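Long-range contact in aminotransferase, class I and II (Erwinia tasmaniensis, PDB 5Z0Q), which is a class I and II aminotransferase-family protein of the pyridoxal-phosphate-dependent kind, carrying bound pyridoxal-5'-phosphate: residues D298-H310 / F365-L378. Residues are numbered along the deposited sequence; the frame is centred on the assembly and turned at random.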
# COMPACT_ATOMS: atom_id res chain seq x y z
N ASP A 298 25.84 10.09 14.89
CA ASP A 298 27.02 9.94 15.74
C ASP A 298 27.14 8.52 16.27
O ASP A 298 28.24 7.96 16.33
CB ASP A 298 26.98 10.94 16.89
CG ASP A 298 26.93 12.38 16.41
OD1 ASP A 298 27.40 12.66 15.29
OD2 ASP A 298 26.42 13.24 17.16
N TYR A 299 26.01 7.92 16.65
CA TYR A 299 26.03 6.55 17.14
C TYR A 299 26.38 5.57 16.03
O TYR A 299 27.13 4.61 16.26
CB TYR A 299 24.68 6.20 17.76
CG TYR A 299 24.69 4.97 18.64
CD1 TYR A 299 25.01 5.05 19.98
CD2 TYR A 299 24.36 3.72 18.12
CE1 TYR A 299 25.02 3.93 20.79
CE2 TYR A 299 24.37 2.59 18.92
CZ TYR A 299 24.70 2.70 20.25
OH TYR A 299 24.70 1.58 21.05
N LEU A 300 25.85 5.79 14.83
CA LEU A 300 26.14 4.89 13.72
C LEU A 300 27.56 5.04 13.21
O LEU A 300 28.17 4.06 12.76
CB LEU A 300 25.14 5.12 12.58
CG LEU A 300 23.72 4.59 12.81
CD1 LEU A 300 22.84 4.86 11.61
CD2 LEU A 300 23.75 3.10 13.14
N ARG A 301 28.12 6.25 13.27
CA ARG A 301 29.51 6.43 12.86
C ARG A 301 30.46 5.71 13.82
O ARG A 301 31.44 5.10 13.38
CB ARG A 301 29.87 7.92 12.77
CG ARG A 301 31.35 8.17 12.55
CD ARG A 301 31.67 9.63 12.27
NE ARG A 301 30.98 10.54 13.18
CZ ARG A 301 30.05 11.41 12.81
NH1 ARG A 301 29.71 11.51 11.53
NH2 ARG A 301 29.48 12.20 13.70
N ALA A 302 30.17 5.77 15.12
CA ALA A 302 30.98 5.03 16.08
C ALA A 302 30.86 3.53 15.86
O ALA A 302 31.85 2.80 15.95
CB ALA A 302 30.57 5.40 17.51
N ASN A 303 29.65 3.05 15.56
CA ASN A 303 29.47 1.64 15.22
C ASN A 303 30.16 1.30 13.91
O ASN A 303 30.74 0.21 13.77
CB ASN A 303 27.98 1.30 15.15
CG ASN A 303 27.35 1.13 16.51
OD1 ASN A 303 27.91 1.55 17.53
ND2 ASN A 303 26.17 0.52 16.55
N ARG A 304 30.12 2.21 12.94
CA ARG A 304 30.74 1.95 11.65
C ARG A 304 32.26 1.86 11.78
O ARG A 304 32.89 0.96 11.21
CB ARG A 304 30.36 3.05 10.66
CG ARG A 304 30.98 2.89 9.28
CD ARG A 304 31.01 4.21 8.54
NE ARG A 304 31.93 5.16 9.15
CZ ARG A 304 32.20 6.37 8.66
NH1 ARG A 304 31.62 6.77 7.54
NH2 ARG A 304 33.05 7.16 9.29
N ASP A 305 32.86 2.79 12.52
CA ASP A 305 34.32 2.80 12.67
C ASP A 305 34.81 1.55 13.38
O ASP A 305 35.91 1.06 13.09
CB ASP A 305 34.76 4.05 13.42
CG ASP A 305 34.50 5.33 12.64
OD1 ASP A 305 33.98 5.23 11.51
OD2 ASP A 305 34.81 6.42 13.16
N MET A 306 34.02 1.01 14.31
CA MET A 306 34.42 -0.21 15.00
C MET A 306 34.37 -1.41 14.07
O MET A 306 35.30 -2.23 14.04
CB MET A 306 33.53 -0.44 16.22
CG MET A 306 34.02 -1.53 17.15
SD MET A 306 32.84 -1.85 18.47
CE MET A 306 32.43 -0.18 18.95
N LEU A 307 33.29 -1.53 13.29
CA LEU A 307 33.19 -2.63 12.34
C LEU A 307 34.26 -2.54 11.26
O LEU A 307 34.84 -3.56 10.86
CB LEU A 307 31.80 -2.64 11.70
CG LEU A 307 31.56 -3.60 10.54
CD1 LEU A 307 31.57 -5.05 11.02
CD2 LEU A 307 30.25 -3.28 9.84
N ALA A 308 34.56 -1.33 10.79
CA ALA A 308 35.54 -1.16 9.73
C ALA A 308 36.94 -1.55 10.21
O ALA A 308 37.66 -2.28 9.51
CB ALA A 308 35.53 0.28 9.22
N GLN A 309 37.33 -1.08 11.39
CA GLN A 309 38.64 -1.43 11.92
C GLN A 309 38.73 -2.91 12.27
O GLN A 309 39.80 -3.51 12.16
CB GLN A 309 38.96 -0.57 13.14
CG GLN A 309 40.29 -0.89 13.81
CD GLN A 309 40.69 0.14 14.84
OE1 GLN A 309 41.39 -0.17 15.81
NE2 GLN A 309 40.26 1.38 14.64
N HIS A 310 37.61 -3.52 12.67
CA HIS A 310 37.63 -4.93 13.06
C HIS A 310 37.71 -5.85 11.85
O HIS A 310 38.42 -6.87 11.89
CB HIS A 310 36.40 -5.26 13.89
CG HIS A 310 36.44 -6.62 14.52
ND1 HIS A 310 37.01 -6.84 15.76
CD2 HIS A 310 36.01 -7.82 14.08
CE1 HIS A 310 36.92 -8.13 16.05
NE2 HIS A 310 36.31 -8.74 15.05
N PHE A 365 26.46 -6.28 6.08
CA PHE A 365 26.48 -6.21 7.53
C PHE A 365 25.60 -5.06 7.99
O PHE A 365 25.82 -3.91 7.60
CB PHE A 365 27.92 -6.02 8.03
CG PHE A 365 28.11 -6.35 9.49
CD1 PHE A 365 27.55 -5.56 10.48
CD2 PHE A 365 28.87 -7.44 9.87
CE1 PHE A 365 27.74 -5.86 11.81
CE2 PHE A 365 29.06 -7.75 11.20
CZ PHE A 365 28.49 -6.95 12.17
N ASN A 366 24.61 -5.36 8.82
CA ASN A 366 23.72 -4.36 9.39
C ASN A 366 24.21 -4.02 10.79
O ASN A 366 23.96 -4.76 11.74
CB ASN A 366 22.27 -4.86 9.41
CG ASN A 366 21.28 -3.77 9.76
OD1 ASN A 366 21.62 -2.76 10.39
ND2 ASN A 366 20.03 -3.96 9.35
N PHE A 367 24.93 -2.90 10.92
CA PHE A 367 25.37 -2.42 12.22
C PHE A 367 24.45 -1.33 12.77
O PHE A 367 24.87 -0.54 13.62
CB PHE A 367 26.82 -1.92 12.15
CG PHE A 367 27.06 -0.83 11.14
CD1 PHE A 367 26.93 0.50 11.49
CD2 PHE A 367 27.45 -1.14 9.85
CE1 PHE A 367 27.16 1.51 10.57
CE2 PHE A 367 27.69 -0.14 8.92
CZ PHE A 367 27.54 1.18 9.28
N GLY A 368 23.20 -1.29 12.30
CA GLY A 368 22.20 -0.41 12.88
C GLY A 368 21.55 -1.05 14.08
O GLY A 368 20.43 -1.56 14.00
N CYS A 369 22.25 -1.03 15.21
CA CYS A 369 21.84 -1.74 16.41
C CYS A 369 22.62 -1.17 17.59
O CYS A 369 23.61 -0.46 17.39
CB CYS A 369 22.09 -3.25 16.27
SG CYS A 369 23.80 -3.67 15.89
N PRO A 370 22.19 -1.45 18.82
CA PRO A 370 22.98 -1.01 19.98
C PRO A 370 24.38 -1.59 19.95
O PRO A 370 24.60 -2.71 19.48
CB PRO A 370 22.17 -1.52 21.18
CG PRO A 370 21.25 -2.56 20.62
CD PRO A 370 20.93 -2.09 19.24
N ARG A 371 25.33 -0.81 20.46
CA ARG A 371 26.74 -1.18 20.36
C ARG A 371 27.04 -2.49 21.08
O ARG A 371 27.95 -3.22 20.68
CB ARG A 371 27.61 -0.05 20.92
CG ARG A 371 29.10 -0.25 20.70
CD ARG A 371 29.88 1.01 21.07
NE ARG A 371 29.50 2.15 20.26
CZ ARG A 371 28.86 3.22 20.72
NH1 ARG A 371 28.53 3.30 22.00
NH2 ARG A 371 28.55 4.22 19.90
N GLN A 372 26.28 -2.81 22.13
CA GLN A 372 26.50 -4.07 22.83
C GLN A 372 26.23 -5.26 21.91
O GLN A 372 26.92 -6.28 21.98
CB GLN A 372 25.61 -4.14 24.07
CG GLN A 372 25.87 -5.35 24.96
CD GLN A 372 24.86 -5.48 26.08
OE1 GLN A 372 23.99 -6.35 26.06
NE2 GLN A 372 24.97 -4.60 27.08
N LEU A 373 25.22 -5.15 21.04
CA LEU A 373 24.95 -6.22 20.09
C LEU A 373 25.99 -6.26 18.98
O LEU A 373 26.26 -7.34 18.43
CB LEU A 373 23.54 -6.05 19.51
CG LEU A 373 23.06 -7.16 18.57
CD1 LEU A 373 23.11 -8.51 19.26
CD2 LEU A 373 21.65 -6.86 18.07
N LEU A 374 26.58 -5.11 18.64
CA LEU A 374 27.62 -5.11 17.62
C LEU A 374 28.89 -5.79 18.12
O LEU A 374 29.55 -6.51 17.37
CB LEU A 374 27.92 -3.67 17.18
CG LEU A 374 29.00 -3.53 16.11
CD1 LEU A 374 28.58 -4.23 14.83
CD2 LEU A 374 29.31 -2.06 15.84
N GLU A 375 29.24 -5.56 19.39
CA GLU A 375 30.43 -6.21 19.95
C GLU A 375 30.28 -7.72 19.97
O GLU A 375 31.24 -8.45 19.68
CB GLU A 375 30.69 -5.68 21.36
CG GLU A 375 31.03 -4.20 21.42
CD GLU A 375 31.05 -3.66 22.84
OE1 GLU A 375 30.61 -4.38 23.76
OE2 GLU A 375 31.52 -2.52 23.04
N GLU A 376 29.08 -8.22 20.30
CA GLU A 376 28.85 -9.66 20.25
C GLU A 376 28.94 -10.19 18.83
O GLU A 376 29.39 -11.33 18.62
CB GLU A 376 27.48 -9.99 20.86
CG GLU A 376 27.35 -9.61 22.32
CD GLU A 376 25.97 -9.93 22.88
OE1 GLU A 376 25.12 -10.42 22.12
OE2 GLU A 376 25.75 -9.68 24.09
N ALA A 377 28.52 -9.40 17.84
CA ALA A 377 28.64 -9.82 16.45
C ALA A 377 30.10 -9.86 16.01
O ALA A 377 30.52 -10.80 15.32
CB ALA A 377 27.83 -8.90 15.55
N LEU A 378 30.88 -8.85 16.40
CA LEU A 378 32.29 -8.82 16.03
C LEU A 378 33.07 -9.97 16.66
O LEU A 378 34.00 -10.49 16.04
CB LEU A 378 32.91 -7.48 16.42
CG LEU A 378 32.39 -6.27 15.64
CD1 LEU A 378 33.07 -4.99 16.11
CD2 LEU A 378 32.61 -6.48 14.15
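Arg-371 lies across Tyr-299 and Asn-303 where two nearly parallel helices pack in the smaller domain of a PLP-dependent aminotransferase fold. Segments of helices 290-313 and 371-385 run 10.7 Å apart with their directions only 10° from parallel; helix 371-385 also packs Ala-377 on strand 36-38, while helix 290-313 meets the residues that follow strand 362-364. Arg-371 is a knob set into the hole formed by Tyr-299, Ala-302, Asn-303 and Met-306. From CB outward, CB meets the Tyr-299 hydroxyl, CG and CD cross the end of Met-306 at about a right angle (CD to Met-306 CE 3.5 Å), and NE comes 3.2 Å from Asn-303 OD1. A bend about the CG-CD bond (chi3 -61°) then carries the guanidinium over one face of the Tyr-299 ring in an off-centre cation-pi contact, while NH2 also touches Ala-302 CB. The Tyr-299 hydroxyl oxygen accepts a hydrogen bond from the backbone N of Arg-371 (N-H...O angle 157°) in the first turn of helix 371-385, just after Pro-370 at the N-cap position.

Beside this pair, the amide of Asn-303 faces the loop leading into the helix: ND2 makes weak hydrogen bonds to Cys-369 O and Phe-367 O, gathering two carbonyls of the inverse gamma turn centred on Gly-368, itself about 12 Å from a bound PLP. Deeper in, Leu-307 splits its two methyls: CD1 lies over the centre of the Phe-365 ring, 3.6 Å from its centroid, and CD2 meets Phe-367 CD2 obliquely. The Phe-367 ring takes Arg-304 CA over one face, and Arg-304 itself turns away to Pro-322 O. Farther along, Leu-378 packs against three residues of helix 290-313, CD1 on Met-306 CG and CD2 on Leu-307 CD1, while its CB sits over the centre of the His-310 imidazole, 3.9 Å from the ring centroid.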